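Local coordinates for protein cathepsin L Propeptide (Toxoplasma gondii, PDB 3F75) that forms the propeptide of cathepsin L, a small, largely helical I29-family domain that probably inhibits the protein chain it lies against, at residues S27-A30 against S35-T38; K42-A47 against R78-R83. All coordinates share one frame; numbering follows the deposited sequence. Where two conformers were deposited one is given.

Contact 1. Residues S27-A30 against S35-T38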
ATOM      1  N   SER B  27     -15.706   7.618  21.149  1.00 19.40           N
ATOM      2  CA  SER B  27     -15.288   6.254  20.886  1.00 19.55           C
ATOM      3  C   SER B  27     -14.084   6.195  19.907  1.00 20.04           C
ATOM      4  O   SER B  27     -13.180   5.374  20.074  1.00 18.15           O
ATOM      5  CB  SER B  27     -16.462   5.448  20.330  0.50 20.06           C
ATOM      6  OG  SER B  27     -16.101   4.097  20.169  0.50 18.09           O
ATOM      7  N   PHE B  28     -14.119   7.030  18.868  1.00 21.90           N
ATOM      8  CA  PHE B  28     -13.029   7.163  17.903  1.00 19.87           C
ATOM      9  C   PHE B  28     -11.757   7.618  18.634  1.00 19.07           C
ATOM     10  O   PHE B  28     -10.687   7.051  18.425  1.00 21.34           O
ATOM     11  CB  PHE B  28     -13.424   8.173  16.801  1.00 20.16           C
ATOM     12  CG  PHE B  28     -12.298   8.560  15.874  1.00 18.17           C
ATOM     13  CD1 PHE B  28     -11.925   7.736  14.829  1.00 16.76           C
ATOM     14  CD2 PHE B  28     -11.639   9.769  16.030  1.00 17.45           C
ATOM     15  CE1 PHE B  28     -10.910   8.098  13.950  1.00 18.24           C
ATOM     16  CE2 PHE B  28     -10.604  10.138  15.168  1.00 16.77           C
ATOM     17  CZ  PHE B  28     -10.236   9.299  14.122  1.00 18.33           C
ATOM     18  N   GLN B  29     -11.876   8.637  19.476  1.00 16.71           N
ATOM     19  CA  GLN B  29     -10.731   9.149  20.234  1.00 18.55           C
ATOM     20  C   GLN B  29     -10.144   8.064  21.135  1.00 19.57           C
ATOM     21  O   GLN B  29      -8.928   7.901  21.195  1.00 21.22           O
ATOM     22  CB  GLN B  29     -11.123  10.363  21.083  1.00 16.51           C
ATOM     23  CG  GLN B  29     -11.310  11.641  20.290  1.00 18.68           C
ATOM     24  CD  GLN B  29     -11.259  12.881  21.167  1.00 20.27           C
ATOM     25  OE1 GLN B  29     -12.295  13.428  21.516  1.00 25.55           O
ATOM     26  NE2 GLN B  29     -10.057  13.327  21.520  1.00 20.90           N
ATOM     27  N   ALA B  30     -11.014   7.312  21.811  1.00 16.85           N
ATOM     28  CA  ALA B  30     -10.582   6.246  22.703  1.00 17.98           C
ATOM     29  C   ALA B  30      -9.937   5.117  21.932  1.00 19.27           C
ATOM     30  O   ALA B  30      -8.867   4.639  22.293  1.00 20.73           O
ATOM     31  CB  ALA B  30     -11.777   5.699  23.527  1.00 16.63           C
ATOM     32  N   SER B  35      -5.799  12.521  20.454  1.00 15.19           N
ATOM     33  CA  SER B  35      -5.926  13.702  21.298  1.00 15.09           C
ATOM     34  C   SER B  35      -5.529  14.931  20.501  1.00 15.22           C
ATOM     35  O   SER B  35      -4.865  14.825  19.465  1.00 18.12           O
ATOM     36  CB  SER B  35      -5.032  13.568  22.542  1.00 13.36           C
ATOM     37  OG  SER B  35      -3.661  13.466  22.183  1.00 17.30           O
ATOM     38  N   TYR B  36      -5.937  16.100  20.981  1.00 12.88           N
ATOM     39  CA  TYR B  36      -5.729  17.322  20.249  1.00 14.13           C
ATOM     40  C   TYR B  36      -5.225  18.433  21.152  1.00 13.20           C
ATOM     41  O   TYR B  36      -5.821  18.718  22.198  1.00 13.83           O
ATOM     42  CB  TYR B  36      -7.021  17.736  19.541  1.00 15.56           C
ATOM     43  CG  TYR B  36      -7.572  16.605  18.693  1.00 14.93           C
ATOM     44  CD1 TYR B  36      -7.003  16.292  17.467  1.00 13.69           C
ATOM     45  CD2 TYR B  36      -8.635  15.830  19.140  1.00 15.94           C
ATOM     46  CE1 TYR B  36      -7.491  15.236  16.696  1.00 12.10           C
ATOM     47  CE2 TYR B  36      -9.130  14.760  18.383  1.00 13.72           C
ATOM     48  CZ  TYR B  36      -8.564  14.471  17.167  1.00 15.10           C
ATOM     49  OH  TYR B  36      -9.063  13.425  16.417  1.00 17.40           O
ATOM     50  N   ALA B  37      -4.163  19.085  20.676  1.00 12.10           N
ATOM     51  CA  ALA B  37      -3.429  20.105  21.401  1.00 13.91           C
ATOM     52  C   ALA B  37      -4.140  21.459  21.568  1.00 13.84           C
ATOM     53  O   ALA B  37      -3.755  22.252  22.443  1.00 13.80           O
ATOM     54  CB  ALA B  37      -2.042  20.288  20.741  1.00 11.18           C
ATOM     55  N   THR B  38      -5.134  21.746  20.719  1.00 11.11           N
ATOM     56  CA  THR B  38      -5.950  22.947  20.870  1.00 12.53           C
ATOM     57  C   THR B  38      -7.424  22.625  20.697  1.00 15.41           C
ATOM     58  O   THR B  38      -7.775  21.674  20.001  1.00 15.85           O
ATOM     59  CB  THR B  38      -5.610  24.020  19.835  1.00 11.61           C
ATOM     60  OG1 THR B  38      -6.028  23.587  18.531  1.00 11.56           O
ATOM     61  CG2 THR B  38      -4.108  24.323  19.817  1.00 10.10           C
TER
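Y36 reaches back from the loop toward F28 and Q29, closing the turn of a helix-loop-helix hairpin, helix 18-32 followed by helix 39-60, within the I29 propeptide domain. From CB onward its chi1 of -53° sets CG beside the backbone N and anti to the carbonyl carbon; this swings the ring back over the loop, bringing CE2 to Q29 and OH to F28. K42 and R45 of helix 39-60 lie over one face of the ring, at CD2 and CE1. From the other side comes the amide of Q29, with NE2 of Q29 3.6 Å from CE2 of Y36; amide and ring planes are 45° apart, an oblique approach. At the tip, OH of Y36 comes to the edge of the F28 ring, near its plane and 3.8 Å from F28 CE2, and hydrogen-bonds to the carboxylate of D75. Tyrosine suits the place because its flat body packs while its hydroxyl finds an acid. F28 is buried, its ring meeting those of F49 and Y32, and the apolar bulk of phenylalanine fits that setting. Q29, extended beyond CG, spans from helix to loop: a glutamine is long enough for NE2 to pass CD2 of Y36 at 3.7 Å while giving its hydrogen bond to the backbone O of K34.

Contact 2. Residues K42-A47 against R78-R83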
ATOM      1  N   LYS B  42      -9.407  20.322  17.764  1.00 15.17           N
ATOM      2  CA  LYS B  42     -10.433  19.306  18.098  1.00 16.10           C
ATOM      3  C   LYS B  42     -11.745  19.560  17.361  1.00 14.17           C
ATOM      4  O   LYS B  42     -12.341  18.634  16.807  1.00 11.95           O
ATOM      5  CB  LYS B  42     -10.691  19.242  19.593  1.00 15.89           C
ATOM      6  CG  LYS B  42     -11.597  18.085  20.016  1.00 19.64           C
ATOM      7  CD  LYS B  42     -11.773  18.094  21.505  1.00 22.81           C
ATOM      8  CE  LYS B  42     -12.613  16.948  21.996  1.00 28.94           C
ATOM      9  NZ  LYS B  42     -12.307  16.689  23.425  1.00 31.43           N
ATOM     10  N   GLN B  43     -12.197  20.810  17.357  1.00 16.40           N
ATOM     11  CA  GLN B  43     -13.422  21.165  16.637  1.00 19.16           C
ATOM     12  C   GLN B  43     -13.278  20.930  15.121  1.00 17.33           C
ATOM     13  O   GLN B  43     -14.208  20.432  14.510  1.00 13.24           O
ATOM     14  CB  GLN B  43     -13.906  22.597  16.961  1.00 22.39           C
ATOM     15  CG  GLN B  43     -12.975  23.712  16.565  1.00 33.14           C
ATOM     16  CD  GLN B  43     -13.315  25.103  17.186  1.00 40.01           C
ATOM     17  OE1 GLN B  43     -13.736  25.219  18.343  1.00 45.91           O
ATOM     18  NE2 GLN B  43     -13.086  26.154  16.410  1.00 35.02           N
ATOM     19  N   ARG B  44     -12.117  21.249  14.538  1.00 14.53           N
ATOM     20  CA  ARG B  44     -11.850  20.931  13.125  1.00 15.16           C
ATOM     21  C   ARG B  44     -11.887  19.418  12.862  1.00 12.33           C
ATOM     22  O   ARG B  44     -12.477  18.966  11.895  1.00 10.40           O
ATOM     23  CB  ARG B  44     -10.490  21.487  12.677  1.00 18.13           C
ATOM     24  CG  ARG B  44     -10.066  21.031  11.247  1.00 22.08           C
ATOM     25  CD  ARG B  44      -8.586  21.362  10.871  1.00 25.31           C
ATOM     26  NE  ARG B  44      -8.224  20.838   9.544  1.00 30.35           N
ATOM     27  CZ  ARG B  44      -8.675  21.331   8.383  1.00 37.72           C
ATOM     28  NH1 ARG B  44      -8.305  20.781   7.233  1.00 38.76           N
ATOM     29  NH2 ARG B  44      -9.503  22.376   8.355  1.00 42.30           N
ATOM     30  N   ARG B  45     -11.234  18.647  13.725  1.00 10.74           N
ATOM     31  CA  ARG B  45     -11.148  17.216  13.563  1.00 12.08           C
ATOM     32  C   ARG B  45     -12.511  16.543  13.801  1.00 12.92           C
ATOM     33  O   ARG B  45     -12.841  15.559  13.153  1.00 14.62           O
ATOM     34  CB  ARG B  45     -10.084  16.647  14.506  1.00 13.46           C
ATOM     35  CG  ARG B  45      -8.699  17.151  14.205  1.00 16.03           C
ATOM     36  CD  ARG B  45      -7.982  16.322  13.155  1.00 18.40           C
ATOM     37  NE  ARG B  45      -6.903  17.129  12.598  1.00 17.57           N
ATOM     38  CZ  ARG B  45      -6.678  17.351  11.311  1.00 18.02           C
ATOM     39  NH1 ARG B  45      -7.411  16.782  10.370  1.00 19.75           N
ATOM     40  NH2 ARG B  45      -5.683  18.147  10.966  1.00 20.59           N
ATOM     41  N   TYR B  46     -13.306  17.095  14.707  1.00 14.39           N
ATOM     42  CA  TYR B  46     -14.659  16.609  14.929  1.00 13.38           C
ATOM     43  C   TYR B  46     -15.515  16.797  13.668  1.00 15.21           C
ATOM     44  O   TYR B  46     -16.253  15.881  13.254  1.00 12.02           O
ATOM     45  CB  TYR B  46     -15.280  17.352  16.102  1.00 13.88           C
ATOM     46  CG  TYR B  46     -16.719  16.987  16.408  1.00 13.63           C
ATOM     47  CD1 TYR B  46     -17.100  15.669  16.577  1.00 14.45           C
ATOM     48  CD2 TYR B  46     -17.684  17.973  16.577  1.00 16.62           C
ATOM     49  CE1 TYR B  46     -18.411  15.330  16.865  1.00 16.86           C
ATOM     50  CE2 TYR B  46     -18.991  17.647  16.876  1.00 18.66           C
ATOM     51  CZ  TYR B  46     -19.347  16.313  17.016  1.00 19.55           C
ATOM     52  OH  TYR B  46     -20.639  15.958  17.316  1.00 20.77           O
ATOM     53  N   ALA B  47     -15.398  17.976  13.059  1.00 12.16           N
ATOM     54  CA  ALA B  47     -16.160  18.284  11.851  1.00 13.89           C
ATOM     55  C   ALA B  47     -15.763  17.357  10.701  1.00 12.22           C
ATOM     56  O   ALA B  47     -16.634  16.840   9.997  1.00 14.31           O
ATOM     57  CB  ALA B  47     -15.987  19.751  11.448  1.00 12.34           C
ATOM     58  N   ARG B  78      -9.341  14.598   2.626  1.00 16.47           N
ATOM     59  CA  ARG B  78      -8.621  14.042   1.491  1.00 15.42           C
ATOM     60  C   ARG B  78      -7.259  14.714   1.296  1.00 14.92           C
ATOM     61  O   ARG B  78      -6.258  14.036   1.069  1.00 15.40           O
ATOM     62  CB  ARG B  78      -9.444  14.154   0.214  1.00 14.94           C
ATOM     63  CG  ARG B  78      -8.661  13.782  -1.032  1.00 15.43           C
ATOM     64  CD  ARG B  78      -9.563  13.473  -2.203  1.00 17.02           C
ATOM     65  NE  ARG B  78      -8.791  13.260  -3.426  1.00 16.69           N
ATOM     66  CZ  ARG B  78      -9.325  13.075  -4.637  1.00 15.59           C
ATOM     67  NH1 ARG B  78     -10.649  13.084  -4.806  1.00  8.90           N
ATOM     68  NH2 ARG B  78      -8.532  12.907  -5.695  1.00 14.29           N
ATOM     69  N   ASP B  79      -7.218  16.035   1.392  1.00 14.73           N
ATOM     70  CA  ASP B  79      -5.959  16.770   1.198  1.00 15.11           C
ATOM     71  C   ASP B  79      -4.898  16.370   2.220  1.00 15.99           C
ATOM     72  O   ASP B  79      -3.734  16.170   1.870  1.00 16.52           O
ATOM     73  CB  ASP B  79      -6.197  18.277   1.289  1.00 17.71           C
ATOM     74  CG  ASP B  79      -6.761  18.882   0.006  1.00 18.42           C
ATOM     75  OD1 ASP B  79      -6.670  18.284  -1.095  1.00 19.14           O
ATOM     76  OD2 ASP B  79      -7.274  20.012   0.097  1.00 26.09           O
ATOM     77  N   GLU B  80      -5.299  16.256   3.486  1.00 15.75           N
ATOM     78  CA  GLU B  80      -4.364  15.881   4.546  1.00 16.82           C
ATOM     79  C   GLU B  80      -3.881  14.441   4.369  1.00 18.32           C
ATOM     80  O   GLU B  80      -2.697  14.136   4.520  1.00 18.73           O
ATOM     81  CB  GLU B  80      -5.009  16.069   5.912  1.00 17.02           C
ATOM     82  CG  GLU B  80      -5.283  17.532   6.222  1.00 18.73           C
ATOM     83  CD  GLU B  80      -6.240  17.742   7.392  1.00 22.96           C
ATOM     84  OE1 GLU B  80      -7.066  16.858   7.693  1.00 19.96           O
ATOM     85  OE2 GLU B  80      -6.172  18.812   8.019  1.00 21.35           O
ATOM     86  N   PHE B  81      -4.814  13.566   4.031  1.00 17.92           N
ATOM     87  CA  PHE B  81      -4.518  12.164   3.756  1.00 18.15           C
ATOM     88  C   PHE B  81      -3.482  12.024   2.633  1.00 18.27           C
ATOM     89  O   PHE B  81      -2.463  11.337   2.791  1.00 20.59           O
ATOM     90  CB  PHE B  81      -5.827  11.448   3.422  1.00 15.61           C
ATOM     91  CG  PHE B  81      -5.677   9.982   3.166  1.00 14.43           C
ATOM     92  CD1 PHE B  81      -5.150   9.148   4.136  1.00 14.21           C
ATOM     93  CD2 PHE B  81      -6.110   9.426   1.956  1.00 17.69           C
ATOM     94  CE1 PHE B  81      -5.027   7.770   3.901  1.00 17.12           C
ATOM     95  CE2 PHE B  81      -5.995   8.061   1.723  1.00 20.63           C
ATOM     96  CZ  PHE B  81      -5.441   7.236   2.694  1.00 17.34           C
ATOM     97  N   ARG B  82      -3.721  12.728   1.534  1.00 18.06           N
ATOM     98  CA  ARG B  82      -2.858  12.682   0.356  1.00 19.04           C
ATOM     99  C   ARG B  82      -1.470  13.222   0.653  1.00 21.09           C
ATOM    100  O   ARG B  82      -0.471  12.677   0.195  1.00 20.40           O
ATOM    101  CB  ARG B  82      -3.471  13.525  -0.776  1.00 21.03           C
ATOM    102  CG  ARG B  82      -2.542  13.756  -2.002  1.00 23.74           C
ATOM    103  CD  ARG B  82      -3.243  14.565  -3.118  1.00 24.70           C
ATOM    104  NE  ARG B  82      -3.833  15.815  -2.625  1.00 25.39           N
ATOM    105  CZ  ARG B  82      -3.157  16.940  -2.394  1.00 29.03           C
ATOM    106  NH1 ARG B  82      -1.848  17.007  -2.610  1.00 28.63           N
ATOM    107  NH2 ARG B  82      -3.796  18.012  -1.938  1.00 32.68           N
ATOM    108  N   ARG B  83      -1.420  14.313   1.403  1.00 20.79           N
ATOM    109  CA  ARG B  83      -0.180  15.043   1.577  1.00 19.54           C
ATOM    110  C   ARG B  83       0.819  14.261   2.433  1.00 19.94           C
ATOM    111  O   ARG B  83       2.020  14.403   2.247  1.00 15.94           O
ATOM    112  CB  ARG B  83      -0.431  16.443   2.174  1.00 19.34           C
ATOM    113  CG  ARG B  83      -0.869  17.514   1.173  0.60 21.25           C
ATOM    114  CD  ARG B  83      -0.706  18.924   1.762  0.60 23.97           C
ATOM    115  NE  ARG B  83      -1.427  19.089   3.029  0.60 26.13           N
ATOM    116  CZ  ARG B  83      -2.628  19.658   3.175  0.60 23.91           C
ATOM    117  NH1 ARG B  83      -3.295  20.149   2.136  0.60 25.95           N
ATOM    118  NH2 ARG B  83      -3.170  19.739   4.380  0.60 21.81           N
TER
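The guanidinium groups of R44 and R45 both turn an edge to the carboxylate of E80, their planes 76° and 44° from it; NH2 of R45 also lies at the edge of the R44 group, in its plane. R44 comes side-on, both its bonds going to one oxygen. NE of R44 is 3.3 Å from OE2 of E80. NH1 of R44 is 3.0 Å from OE2 of E80. R45 comes end-on, with NH1 2.7 Å from OE1 of E80 and NH2 3.1 Å from OE2 of E80. The R45 NH1 bond is the straightest of the four, at 164°, and reaches OE1 on the syn side, tilted from the plane. OE2 thus accepts three N-H groups: R44 NH1 and R45 NH2 come from opposite faces of the carboxylate, and R44 NE on the syn side; such company would be expected to favour the charged carboxylate. Long arginine chains suit segments whose nearest CA atoms, R45 and E80, are 11.4 Å apart. R45 is further held by a salt bridge from NE to E41 and a hydrogen bond from NH1 to the backbone O of D75. E80 OE1 also accepts from the backbone N of S77, just before helix 78-84. The whole is a surface salt-bridge network joining helices 39-60 and 78-84 of the I29 fold.

From the N terminus, helix 18-32 leads into contact 1, which closes the short loop before helix 39-60. Contact 2 opens only afterwards, from the early turns of helix 39-60, and closes a much longer excursion through strand 66-68 to helix 78-84. The two are therefore in series, neither nested nor crossed, yet their centres lie about 13 Å apart and they touch directly: besides Y36, Q29 packs on K42, its OE1 3.6 Å from CE of K42. D75 serves both, through its carboxylate in contact 1 and its backbone O in contact 2. Together they tie the first hairpin of the domain to the short helix near its C-terminal end.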